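Local coordinates for glycogen synthase (Cyanobacterium sp. CLg1, PDB 6GNF), which belongs to the bacterial glycogen and starch synthases, two-domain glycosyltransferases of the GT-B fold, and holds ADP together with a bound glycan, at residues 198-210 with 275-289. Sequence-based numbering, arbitrary orientation.
Sequences MLLHNIAFQGRFP and FAHEVTSSPMGGVEL. With AC1 (4,6-dideoxy-4-{[(1S,4R,5S,6S)-4,5,6-trihydroxy-3-(hydroxymethyl)cyclohex-2-en-1-yl]amino}-alpha-D-glucopyranose), chain D; BGC (beta-D-glucopyranose), chain B; SO4 (sulfate ion), chain J.
Gln-206 and Val-287 tie together two loops of the N-terminal Rossmann-like domain of this GT-B glycosyltransferase: one leaves the C-terminal end of strand 195-200, the other follows helix 273-281. From CB, which points at the opposite loop, the extended glutamine chain lays CG 3.9 Å from CD2 of Leu-289. Leu-289 lies over one face of the amide, CD2 3.4 Å from CD of Gln-206, and Arg-208 comes from the other. NE2 donates almost straight to Val-287 O (2.9 Å, 168°), nearly in its own amide plane, and also to Ile-203 O within its own loop, so both amide hydrogens are used. Arg-208 grips OE1 side-on with NE and NH2, in its guanidinium plane but well above the amide plane; Asn-256 also donates to OE1, and these bonds should fix the flip of the amide. Ile-203 packs alongside: CG1, anti to the backbone N (chi1 -161°), lies 3.5 Å from Gly-286 O, which leaves CG2 facing Val-287 CG2 at 3.7 Å and the Phe-275 ring edge at CZ, 3.9 Å away. CD2 of Leu-200 approaches CE2 of the same ring, the side chains crossing at about a right angle. The first loop also lines the glycan pocket, with His-201 ND1 hydrogen-bonded to AC1 O6B and a Phe-205 ring face against BGC O4. In a salt bridge, Arg-208 NH2 meets Glu-288 OE2 at 2.8 Å from above the carboxylate plane, while Glu-288 OE1 is hydrogen-bonded to Thr-231 OG1.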
# COMPACT_ATOMS: atom_id res chain seq x y z
N MET A 198 14.96 -4.27 -2.53
CA MET A 198 14.09 -3.85 -1.45
C MET A 198 13.10 -2.86 -2.05
O MET A 198 13.49 -1.79 -2.52
CB MET A 198 14.95 -3.19 -0.36
CG MET A 198 14.34 -3.13 1.02
SD MET A 198 14.08 -4.78 1.70
CE MET A 198 12.33 -4.61 2.06
N LEU A 199 11.84 -3.25 -2.15
CA LEU A 199 10.80 -2.36 -2.66
C LEU A 199 10.01 -1.82 -1.49
O LEU A 199 9.25 -2.54 -0.85
CB LEU A 199 9.88 -3.07 -3.65
CG LEU A 199 8.78 -2.21 -4.28
CD1 LEU A 199 9.33 -0.92 -4.87
CD2 LEU A 199 8.03 -2.99 -5.36
N LEU A 200 10.18 -0.52 -1.24
CA LEU A 200 9.57 0.13 -0.10
C LEU A 200 8.25 0.75 -0.50
O LEU A 200 8.19 1.53 -1.46
CB LEU A 200 10.51 1.22 0.43
CG LEU A 200 9.94 2.15 1.49
CD1 LEU A 200 9.71 1.40 2.80
CD2 LEU A 200 10.85 3.35 1.70
N HIS A 201 7.18 0.38 0.20
CA HIS A 201 5.86 0.97 -0.03
C HIS A 201 5.47 1.99 1.02
O HIS A 201 4.65 2.85 0.74
CB HIS A 201 4.78 -0.11 -0.09
CG HIS A 201 5.01 -1.12 -1.17
ND1 HIS A 201 4.33 -1.09 -2.37
CD2 HIS A 201 5.84 -2.19 -1.23
CE1 HIS A 201 4.74 -2.09 -3.12
NE2 HIS A 201 5.65 -2.78 -2.45
N ASN A 202 6.03 1.88 2.22
CA ASN A 202 5.69 2.77 3.33
C ASN A 202 6.75 2.75 4.42
O ASN A 202 6.92 1.72 5.09
CB ASN A 202 4.34 2.37 3.94
CG ASN A 202 3.69 3.51 4.72
OD1 ASN A 202 4.35 4.27 5.43
ND2 ASN A 202 2.40 3.64 4.58
N ILE A 203 7.41 3.88 4.61
CA ILE A 203 8.54 4.01 5.53
C ILE A 203 8.10 4.15 6.99
O ILE A 203 8.93 4.04 7.88
CB ILE A 203 9.44 5.22 5.14
CG1 ILE A 203 10.83 5.12 5.77
CG2 ILE A 203 8.80 6.54 5.54
CD1 ILE A 203 11.81 4.32 4.96
N ALA A 204 6.81 4.37 7.24
CA ALA A 204 6.33 4.53 8.60
C ALA A 204 6.44 3.23 9.40
O ALA A 204 6.58 3.26 10.62
CB ALA A 204 4.90 5.03 8.62
N PHE A 205 6.43 2.09 8.72
CA PHE A 205 6.54 0.81 9.40
C PHE A 205 7.82 0.12 8.94
O PHE A 205 8.03 -0.10 7.74
CB PHE A 205 5.30 -0.05 9.13
CG PHE A 205 4.01 0.69 9.35
CD1 PHE A 205 3.60 1.01 10.64
CD2 PHE A 205 3.24 1.12 8.27
CE1 PHE A 205 2.43 1.72 10.85
CE2 PHE A 205 2.07 1.82 8.47
CZ PHE A 205 1.66 2.12 9.77
N GLN A 206 8.68 -0.18 9.91
CA GLN A 206 10.06 -0.55 9.64
C GLN A 206 10.50 -1.88 10.26
O GLN A 206 11.63 -2.29 10.04
CB GLN A 206 10.96 0.58 10.17
CG GLN A 206 10.61 1.94 9.59
CD GLN A 206 11.46 3.06 10.16
OE1 GLN A 206 12.15 2.90 11.17
NE2 GLN A 206 11.37 4.23 9.55
N GLY A 207 9.62 -2.54 11.01
CA GLY A 207 9.98 -3.75 11.73
C GLY A 207 10.89 -3.41 12.88
O GLY A 207 11.98 -3.98 13.01
N ARG A 208 10.46 -2.44 13.69
CA ARG A 208 11.14 -2.13 14.93
C ARG A 208 10.67 -3.11 15.98
O ARG A 208 9.47 -3.24 16.21
CB ARG A 208 10.83 -0.70 15.38
CG ARG A 208 11.28 0.35 14.38
CD ARG A 208 11.07 1.75 14.92
NE ARG A 208 11.40 2.77 13.93
CZ ARG A 208 11.47 4.07 14.19
NH1 ARG A 208 11.25 4.53 15.42
NH2 ARG A 208 11.78 4.93 13.23
N PHE A 209 11.62 -3.84 16.57
CA PHE A 209 11.33 -4.82 17.60
C PHE A 209 12.35 -4.70 18.70
O PHE A 209 13.46 -4.24 18.46
CB PHE A 209 11.38 -6.23 17.03
CG PHE A 209 10.37 -6.48 15.97
CD1 PHE A 209 9.02 -6.56 16.29
CD2 PHE A 209 10.75 -6.61 14.64
CE1 PHE A 209 8.07 -6.78 15.32
CE2 PHE A 209 9.81 -6.82 13.66
CZ PHE A 209 8.47 -6.92 14.01
N PRO A 210 12.00 -5.13 19.92
CA PRO A 210 12.98 -5.11 21.01
C PRO A 210 14.19 -5.97 20.69
O PRO A 210 14.06 -6.98 20.00
CB PRO A 210 12.21 -5.70 22.19
CG PRO A 210 10.77 -5.55 21.85
CD PRO A 210 10.69 -5.66 20.36
N PHE A 275 8.54 10.71 -3.36
CA PHE A 275 8.64 10.05 -2.06
C PHE A 275 10.08 9.67 -1.74
O PHE A 275 10.54 9.85 -0.61
CB PHE A 275 7.74 8.82 -1.99
CG PHE A 275 7.78 8.13 -0.65
CD1 PHE A 275 7.45 8.81 0.51
CD2 PHE A 275 8.14 6.79 -0.56
CE1 PHE A 275 7.48 8.18 1.74
CE2 PHE A 275 8.17 6.15 0.67
CZ PHE A 275 7.84 6.84 1.82
N ALA A 276 10.80 9.16 -2.75
CA ALA A 276 12.21 8.80 -2.58
C ALA A 276 13.00 10.02 -2.12
O ALA A 276 13.82 9.94 -1.21
CB ALA A 276 12.78 8.26 -3.89
N HIS A 277 12.72 11.14 -2.77
CA HIS A 277 13.30 12.43 -2.42
C HIS A 277 13.00 12.79 -0.96
O HIS A 277 13.89 13.25 -0.26
CB HIS A 277 12.72 13.49 -3.35
CG HIS A 277 13.46 14.78 -3.32
ND1 HIS A 277 13.57 15.53 -2.17
CD2 HIS A 277 14.06 15.50 -4.30
CE1 HIS A 277 14.24 16.64 -2.43
NE2 HIS A 277 14.55 16.64 -3.72
N GLU A 278 11.75 12.62 -0.54
CA GLU A 278 11.37 12.94 0.83
C GLU A 278 12.10 12.08 1.83
O GLU A 278 12.60 12.57 2.84
CB GLU A 278 9.86 12.77 1.03
CG GLU A 278 9.03 13.87 0.41
CD GLU A 278 7.54 13.58 0.42
OE1 GLU A 278 7.14 12.41 0.54
OE2 GLU A 278 6.78 14.57 0.33
N VAL A 279 12.21 10.79 1.53
CA VAL A 279 12.83 9.83 2.44
C VAL A 279 14.30 10.14 2.68
O VAL A 279 14.77 10.08 3.81
CB VAL A 279 12.66 8.38 1.92
CG1 VAL A 279 13.55 7.41 2.69
CG2 VAL A 279 11.21 7.95 2.03
N THR A 280 15.02 10.48 1.61
CA THR A 280 16.46 10.71 1.71
C THR A 280 16.82 12.12 2.19
O THR A 280 17.98 12.40 2.44
CB THR A 280 17.16 10.45 0.37
OG1 THR A 280 16.52 11.21 -0.66
CG2 THR A 280 17.07 8.99 -0.00
N SER A 281 15.83 13.00 2.29
CA SER A 281 16.09 14.42 2.56
C SER A 281 16.01 14.87 4.01
O SER A 281 16.56 15.92 4.33
CB SER A 281 15.14 15.30 1.76
OG SER A 281 15.34 15.16 0.37
N SER A 282 15.31 14.15 4.88
CA SER A 282 15.24 14.57 6.29
C SER A 282 14.75 13.46 7.21
O SER A 282 14.05 12.55 6.77
CB SER A 282 14.31 15.79 6.45
OG SER A 282 12.94 15.45 6.36
N PRO A 283 15.09 13.56 8.51
CA PRO A 283 14.60 12.60 9.50
C PRO A 283 13.08 12.48 9.55
O PRO A 283 12.58 11.41 9.87
CB PRO A 283 15.14 13.15 10.83
CG PRO A 283 16.33 13.96 10.45
CD PRO A 283 15.99 14.55 9.11
N MET A 284 12.36 13.56 9.21
CA MET A 284 10.90 13.54 9.17
C MET A 284 10.41 12.68 8.01
O MET A 284 9.55 11.83 8.19
CB MET A 284 10.32 14.95 8.97
CG MET A 284 10.65 15.96 10.05
SD MET A 284 10.19 15.40 11.70
CE MET A 284 11.76 14.78 12.32
N GLY A 285 10.94 12.97 6.83
CA GLY A 285 10.50 12.33 5.60
C GLY A 285 10.86 10.86 5.55
O GLY A 285 10.08 10.06 5.04
N GLY A 286 12.04 10.51 6.08
CA GLY A 286 12.49 9.13 6.12
C GLY A 286 12.26 8.43 7.45
O GLY A 286 12.81 7.36 7.68
N VAL A 287 11.51 9.07 8.34
CA VAL A 287 11.20 8.50 9.66
C VAL A 287 12.45 7.84 10.26
O VAL A 287 12.47 6.65 10.62
CB VAL A 287 10.00 7.52 9.57
CG1 VAL A 287 9.56 7.05 10.95
CG2 VAL A 287 8.83 8.21 8.88
N GLU A 288 13.50 8.66 10.34
CA GLU A 288 14.80 8.31 10.94
C GLU A 288 15.69 7.39 10.12
O GLU A 288 16.80 7.11 10.54
CB GLU A 288 14.63 7.77 12.37
CG GLU A 288 14.01 8.77 13.33
CD GLU A 288 13.37 8.09 14.52
OE1 GLU A 288 13.96 8.15 15.61
OE2 GLU A 288 12.28 7.49 14.37
N LEU A 289 15.23 6.93 8.95
CA LEU A 289 16.07 6.10 8.08
C LEU A 289 16.62 6.89 6.88
O LEU A 289 17.15 6.31 5.94
CB LEU A 289 15.33 4.84 7.62
CG LEU A 289 15.14 3.77 8.70
CD1 LEU A 289 14.61 4.32 10.01
CD2 LEU A 289 14.24 2.63 8.21
C1 AC1 D . 0.52 -2.21 4.67
O2 AC1 D . 2.93 -2.36 4.37
C2 AC1 D . 1.70 -1.97 3.73
C4A AC1 D . 1.17 3.15 -1.52
C3 AC1 D . 1.77 -0.52 3.26
O3 AC1 D . 2.79 -0.44 2.26
C4 AC1 D . 0.41 -0.02 2.72
N4A AC1 D . 0.40 1.38 2.25
C5 AC1 D . -0.63 -0.25 3.83
O5 AC1 D . -0.69 -1.65 4.14
C6 AC1 D . -2.03 0.20 3.45
C1B AC1 D . 1.28 1.94 1.21
C2B AC1 D . 1.12 3.47 0.96
O2B AC1 D . 0.26 4.11 1.90
C3B AC1 D . 0.54 3.88 -0.37
O3B AC1 D . 0.79 5.27 -0.58
O4 AC1 D . 0.40 3.48 -2.68
C5B AC1 D . 1.16 1.66 -1.27
C7B AC1 D . 1.16 1.13 -0.06
C6B AC1 D . 1.21 0.74 -2.46
O6B AC1 D . 2.40 1.05 -3.18
C2 BGC B . 1.35 -1.26 14.15
C3 BGC B . 1.63 -1.70 12.71
C4 BGC B . 0.34 -1.54 11.89
C5 BGC B . -0.35 -0.18 12.09
C6 BGC B . -1.78 -0.23 11.57
C1 BGC B . 0.88 0.19 14.11
O1 BGC B . 0.76 0.73 15.43
O2 BGC B . 2.50 -1.40 14.99
O3 BGC B . 2.12 -3.05 12.64
O4 BGC B . 0.66 -1.68 10.50
O5 BGC B . -0.39 0.24 13.45
O6 BGC B . -2.04 1.00 10.91
S SO4 J . 6.10 -2.30 13.01
O1 SO4 J . 6.73 -2.45 11.68
O2 SO4 J . 7.04 -2.78 14.06
O3 SO4 J . 4.84 -3.09 13.02
O4 SO4 J . 5.80 -0.88 13.26